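Local coordinates for teichoic acid D-alanine hydrolase (Staphylococcus aureus, PDB 5ZH8), which releases D-alanine from wall teichoic acid and lipoteichoic acid, acting as a cell-wall esterase that influences methicillin resistance and autolysis in this bacterium, at residues S175-Y180 against D213-V218; K78-L83 against M102-G107. All blocks are in the same frame, centred on the assembly; numbering follows the deposited sequence.

Contact 1: S175-Y180 against D213-V218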
loop_
_atom_site.group_PDB
_atom_site.type_symbol
_atom_site.label_atom_id
_atom_site.label_comp_id
_atom_site.label_asym_id
_atom_site.label_seq_id
_atom_site.Cartn_x
_atom_site.Cartn_y
_atom_site.Cartn_z
ATOM N N SER A 175 -14.127 1.920 -20.629
ATOM C CA SER A 175 -14.035 1.236 -21.914
ATOM C C SER A 175 -14.561 -0.196 -21.866
ATOM O O SER A 175 -15.032 -0.726 -22.871
ATOM C CB SER A 175 -12.582 1.228 -22.381
ATOM O OG SER A 175 -11.753 0.561 -21.447
ATOM N N GLY A 176 -14.468 -0.822 -20.697
ATOM C CA GLY A 176 -14.850 -2.222 -20.538
ATOM C C GLY A 176 -13.705 -3.180 -20.804
ATOM O O GLY A 176 -13.903 -4.394 -20.826
ATOM N N LEU A 177 -12.504 -2.640 -20.990
ATOM C CA LEU A 177 -11.315 -3.458 -21.175
ATOM C C LEU A 177 -10.935 -4.085 -19.836
ATOM O O LEU A 177 -11.032 -3.435 -18.788
ATOM C CB LEU A 177 -10.147 -2.609 -21.696
ATOM C CG LEU A 177 -10.181 -2.099 -23.141
ATOM C CD1 LEU A 177 -9.167 -0.978 -23.308
ATOM C CD2 LEU A 177 -9.923 -3.209 -24.143
ATOM N N TYR A 178 -10.509 -5.347 -19.874
ATOM C CA TYR A 178 -9.964 -6.011 -18.693
ATOM C C TYR A 178 -8.787 -5.208 -18.153
ATOM O O TYR A 178 -8.083 -4.541 -18.913
ATOM C CB TYR A 178 -9.505 -7.437 -19.024
ATOM C CG TYR A 178 -10.631 -8.439 -19.166
ATOM C CD1 TYR A 178 -11.260 -8.967 -18.043
ATOM C CD2 TYR A 178 -11.055 -8.872 -20.418
ATOM C CE1 TYR A 178 -12.287 -9.886 -18.164
ATOM C CE2 TYR A 178 -12.086 -9.789 -20.548
ATOM C CZ TYR A 178 -12.698 -10.291 -19.417
ATOM O OH TYR A 178 -13.719 -11.201 -19.531
ATOM N N LYS A 179 -8.579 -5.270 -16.839
ATOM C CA LYS A 179 -7.490 -4.528 -16.208
ATOM C C LYS A 179 -6.148 -4.999 -16.761
ATOM O O LYS A 179 -5.946 -6.193 -16.963
ATOM C CB LYS A 179 -7.530 -4.681 -14.688
ATOM C CG LYS A 179 -7.299 -3.380 -13.931
ATOM C CD LYS A 179 -7.384 -3.586 -12.423
ATOM C CE LYS A 179 -6.834 -2.382 -11.671
ATOM N NZ LYS A 179 -6.920 -2.543 -10.190
ATOM N N TYR A 180 -5.245 -4.048 -17.006
ATOM C CA TYR A 180 -3.976 -4.323 -17.651
ATOM C C TYR A 180 -3.149 -5.172 -16.716
ATOM O O TYR A 180 -2.879 -4.791 -15.577
ATOM C CB TYR A 180 -3.203 -3.049 -17.965
ATOM C CG TYR A 180 -1.857 -3.295 -18.624
ATOM C CD1 TYR A 180 -1.780 -3.885 -19.876
ATOM C CD2 TYR A 180 -0.666 -2.927 -18.002
ATOM C CE1 TYR A 180 -0.558 -4.104 -20.496
ATOM C CE2 TYR A 180 0.558 -3.140 -18.615
ATOM C CZ TYR A 180 0.609 -3.729 -19.861
ATOM O OH TYR A 180 1.826 -3.945 -20.463
ATOM N N ASP A 213 -4.804 1.384 -16.034
ATOM C CA ASP A 213 -3.634 1.938 -16.719
ATOM C C ASP A 213 -3.711 1.663 -18.212
ATOM O O ASP A 213 -3.321 2.503 -19.017
ATOM C CB ASP A 213 -2.335 1.330 -16.175
ATOM C CG ASP A 213 -2.006 1.792 -14.780
ATOM O OD1 ASP A 213 -2.635 2.752 -14.296
ATOM O OD2 ASP A 213 -1.103 1.189 -14.161
ATOM N N GLY A 214 -4.208 0.475 -18.562
ATOM C CA GLY A 214 -4.343 0.048 -19.951
ATOM C C GLY A 214 -5.030 1.046 -20.861
ATOM O O GLY A 214 -4.620 1.215 -22.005
ATOM N N ASN A 215 -6.068 1.711 -20.354
ATOM C CA ASN A 215 -6.775 2.711 -21.143
ATOM C C ASN A 215 -5.793 3.742 -21.679
ATOM O O ASN A 215 -5.775 4.024 -22.873
ATOM C CB ASN A 215 -7.843 3.429 -20.315
ATOM C CG ASN A 215 -9.070 2.575 -20.050
ATOM O OD1 ASN A 215 -9.598 1.890 -20.939
ATOM N ND2 ASN A 215 -9.549 2.635 -18.811
ATOM N N TYR A 216 -4.970 4.300 -20.796
ATOM C CA TYR A 216 -4.039 5.350 -21.201
ATOM C C TYR A 216 -2.809 4.825 -21.946
ATOM O O TYR A 216 -2.126 5.598 -22.619
ATOM C CB TYR A 216 -3.662 6.244 -20.014
ATOM C CG TYR A 216 -4.710 7.311 -19.773
ATOM C CD1 TYR A 216 -6.009 6.965 -19.408
ATOM C CD2 TYR A 216 -4.420 8.660 -19.949
ATOM C CE1 TYR A 216 -6.974 7.932 -19.200
ATOM C CE2 TYR A 216 -5.381 9.633 -19.744
ATOM C CZ TYR A 216 -6.657 9.265 -19.377
ATOM O OH TYR A 216 -7.624 10.226 -19.180
ATOM N N LEU A 217 -2.539 3.523 -21.850
ATOM C CA LEU A 217 -1.539 2.890 -22.722
ATOM C C LEU A 217 -2.037 2.827 -24.172
ATOM O O LEU A 217 -1.273 3.082 -25.099
ATOM C CB LEU A 217 -1.165 1.488 -22.225
ATOM C CG LEU A 217 -0.481 1.417 -20.861
ATOM C CD1 LEU A 217 -0.282 -0.031 -20.451
ATOM C CD2 LEU A 217 0.848 2.161 -20.865
ATOM N N VAL A 218 -3.317 2.498 -24.356
ATOM C CA VAL A 218 -3.954 2.520 -25.679
ATOM C C VAL A 218 -3.997 3.934 -26.258
ATOM O O VAL A 218 -3.779 4.127 -27.458
ATOM C CB VAL A 218 -5.416 2.002 -25.615
ATOM C CG1 VAL A 218 -6.156 2.271 -26.923
ATOM C CG2 VAL A 218 -5.444 0.524 -25.250
#

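Contact 2: K78-L83 against M102-G107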
loop_
_atom_site.group_PDB
_atom_site.type_symbol
_atom_site.label_atom_id
_atom_site.label_comp_id
_atom_site.label_asym_id
_atom_site.label_seq_id
_atom_site.Cartn_x
_atom_site.Cartn_y
_atom_site.Cartn_z
ATOM N N LYS A 78 4.838 25.669 9.647
ATOM C CA LYS A 78 3.918 24.658 10.152
ATOM C C LYS A 78 4.001 23.401 9.293
ATOM O O LYS A 78 3.965 22.291 9.805
ATOM C CB LYS A 78 2.490 25.213 10.139
ATOM C CG LYS A 78 1.600 24.776 11.291
ATOM C CD LYS A 78 0.203 25.387 11.143
ATOM C CE LYS A 78 -0.339 26.067 12.415
ATOM N NZ LYS A 78 -1.047 25.173 13.376
ATOM N N ILE A 79 4.105 23.590 7.981
ATOM C CA ILE A 79 4.184 22.484 7.026
ATOM C C ILE A 79 5.497 21.728 7.228
ATOM O O ILE A 79 5.500 20.510 7.381
ATOM C CB ILE A 79 4.089 22.985 5.562
ATOM C CG1 ILE A 79 2.690 23.545 5.275
ATOM C CG2 ILE A 79 4.404 21.865 4.582
ATOM C CD1 ILE A 79 2.613 24.451 4.059
ATOM N N ASP A 80 6.600 22.464 7.229
ATOM C CA ASP A 80 7.909 21.883 7.428
ATOM C C ASP A 80 7.957 21.092 8.728
ATOM O O ASP A 80 8.429 19.950 8.769
ATOM C CB ASP A 80 8.970 22.988 7.448
ATOM C CG ASP A 80 10.356 22.460 7.725
ATOM O OD1 ASP A 80 10.944 21.788 6.843
ATOM O OD2 ASP A 80 10.842 22.707 8.840
ATOM N N LYS A 81 7.454 21.712 9.787
ATOM C CA LYS A 81 7.450 21.090 11.100
ATOM C C LYS A 81 6.643 19.803 11.087
ATOM O O LYS A 81 7.026 18.808 11.694
ATOM C CB LYS A 81 6.879 22.059 12.130
ATOM C CG LYS A 81 7.016 21.585 13.556
ATOM C CD LYS A 81 6.738 22.722 14.520
ATOM C CE LYS A 81 7.235 22.396 15.920
ATOM N NZ LYS A 81 8.728 22.323 16.025
ATOM N N TYR A 82 5.516 19.833 10.394
ATOM C CA TYR A 82 4.673 18.655 10.260
ATOM C C TYR A 82 5.407 17.565 9.498
ATOM O O TYR A 82 5.449 16.423 9.947
ATOM C CB TYR A 82 3.351 18.987 9.568
ATOM C CG TYR A 82 2.704 17.773 8.986
ATOM C CD1 TYR A 82 2.293 16.737 9.801
ATOM C CD2 TYR A 82 2.534 17.643 7.614
ATOM C CE1 TYR A 82 1.722 15.600 9.280
ATOM C CE2 TYR A 82 1.949 16.509 7.070
ATOM C CZ TYR A 82 1.557 15.488 7.906
ATOM O OH TYR A 82 0.980 14.368 7.367
ATOM N N LEU A 83 5.990 17.914 8.356
ATOM C CA LEU A 83 6.708 16.936 7.527
ATOM C C LEU A 83 7.890 16.315 8.255
ATOM O O LEU A 83 8.143 15.119 8.110
ATOM C CB LEU A 83 7.183 17.565 6.218
ATOM C CG LEU A 83 6.080 17.957 5.236
ATOM C CD1 LEU A 83 6.706 18.574 3.997
ATOM C CD2 LEU A 83 5.213 16.763 4.869
ATOM N N MET A 102 7.892 27.240 -1.557
ATOM C CA MET A 102 8.501 26.166 -0.791
ATOM C C MET A 102 8.950 25.035 -1.703
ATOM O O MET A 102 8.207 24.610 -2.582
ATOM C CB MET A 102 7.533 25.626 0.268
ATOM C CG MET A 102 8.181 24.657 1.253
ATOM S SD MET A 102 7.126 24.246 2.645
ATOM C CE MET A 102 8.262 23.255 3.614
ATOM N N SER A 103 10.165 24.553 -1.470
ATOM C CA SER A 103 10.733 23.431 -2.203
ATOM C C SER A 103 11.775 22.798 -1.304
ATOM O O SER A 103 12.798 23.421 -1.017
ATOM C CB SER A 103 11.377 23.900 -3.509
ATOM O OG SER A 103 11.865 22.806 -4.263
ATOM N N LYS A 104 11.512 21.578 -0.840
ATOM C CA LYS A 104 12.380 20.953 0.156
ATOM C C LYS A 104 12.276 19.434 0.147
ATOM O O LYS A 104 11.192 18.874 -0.005
ATOM C CB LYS A 104 12.042 21.497 1.551
ATOM C CG LYS A 104 13.014 21.075 2.632
ATOM C CD LYS A 104 12.776 21.845 3.924
ATOM C CE LYS A 104 13.804 21.466 4.985
ATOM N NZ LYS A 104 13.544 22.120 6.301
ATOM N N GLY A 105 13.424 18.781 0.311
ATOM C CA GLY A 105 13.509 17.327 0.389
ATOM C C GLY A 105 13.684 16.868 1.824
ATOM O O GLY A 105 14.306 17.560 2.633
ATOM N N TYR A 106 13.126 15.702 2.136
ATOM C CA TYR A 106 13.193 15.125 3.470
ATOM C C TYR A 106 13.584 13.647 3.369
ATOM O O TYR A 106 13.109 12.925 2.487
ATOM C CB TYR A 106 11.837 15.237 4.161
ATOM C CG TYR A 106 11.301 16.644 4.343
ATOM C CD1 TYR A 106 10.636 17.296 3.308
ATOM C CD2 TYR A 106 11.423 17.310 5.567
ATOM C CE1 TYR A 106 10.129 18.580 3.480
ATOM C CE2 TYR A 106 10.919 18.594 5.748
ATOM C CZ TYR A 106 10.269 19.219 4.708
ATOM O OH TYR A 106 9.757 20.475 4.880
ATOM N N GLY A 107 14.429 13.185 4.285
ATOM C CA GLY A 107 14.880 11.794 4.266
ATOM C C GLY A 107 15.728 11.458 3.044
ATOM O O GLY A 107 16.392 12.332 2.482
#

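Contact 1: S175-Y180 against D213-V218
With chi1 at 60°, Ser175 OG is tucked between its backbone N and carbonyl carbon and turned to the helix, where Asn215 presents its amide oxygen. Ser175 OG donates to Asn215 OD1 over 2.6 Å, in the carbonyl plane and on a lone pair, with a C=O...donor angle of 141°. The same OG weakly accepts the N-H of Leu177, which ties the turn through Gly176 to this junction. Asn215 ND2 is engaged by His173, which would fix the orientation of the amide. Leu177 CD1 lies 3.7 Å from Asn215 OD1, with Val218 CG2 farther along the helix. At the other end of 175-180, Tyr180 CG is anti to the backbone N (chi1 179°), and Leu217 CD1 sits over the centre of one face, 3.7 Å from the centroid of the Tyr180 ring. Tyr180 CB rests 3.7 Å from Gly214 N, and Tyr180 OH is hydrogen-bonded to Gln281. Asn212 joins the segments, OD1 bonding Gly214 N and Tyr180 N, ND2 bonding Tyr178 O. Asn212 and Asp213, the latter salt-bridged to Lys130, belong to a Tyr-Asn-Asp sequence that probably stands in the position of the Tyr-x-Asn active-site element of class C beta-lactamases.

Contact 2: K78-L83 against M102-G107
Asp80 reaches from helix 74-85 to strand 99-106, its CG anti to the backbone N (chi1 177°). Its CB meets the methyl of Met102, 3.9 Å from CE, and sits beside the hydroxyl of Tyr106. Beyond CG, the single oxygen OD1 takes both polar partners from the strand. Tyr106 OH donates to Asp80 OD1 at 2.6 Å on the anti side, 19° out of the carboxylate plane, and the phenol ring is turned 38° from that plane. Lys104, its chain extended, brings NZ to 2.7 Å from Asp80 OD1 from above the plane, completing a salt bridge. Asp80 OD2 lies farther off, 3.8 Å from Lys104 NZ, so the bridge is one-sided. Gln84 adds a weak bond to OD1. One turn on, Leu83 crosses the tyrosine at about a right angle: CB lies over one face toward the rim, and CD1 is 3.5 Å from Tyr106 CE1. The side chains of Ile79 and Met102 pass in opposite directions, with Ile79 CG2 4.1 Å from Met102 SD. Helix and strand run nearly parallel, axes 10.6 Å apart. A buried carboxylate gripped by an ammonium and a phenol is probably stabilised as the anion, and the shared acceptor would orient both strand side chains.

Contact 2 comes first along the chain and closes before contact 1 opens; their centres are 36 Å apart, on opposite sides of the chain's centre, and their nearest atoms about 25 Å apart. They share no helix or strand. Contact 2 belongs to the large antiparallel sheet, where helix 74-85 packs on strand 99-106 next to helix 371-382. Contact 1 lies in the mainly helical part, where the loop after helix 167-171 meets helix 213-227, 32 residues later, an interval that includes helix 189-199 and no strand. In this family the active site lies where the two regions meet; contact 1, with Asp213 bridged to Lys130, is probably close to it, contact 2 on the far side, in the sheet region.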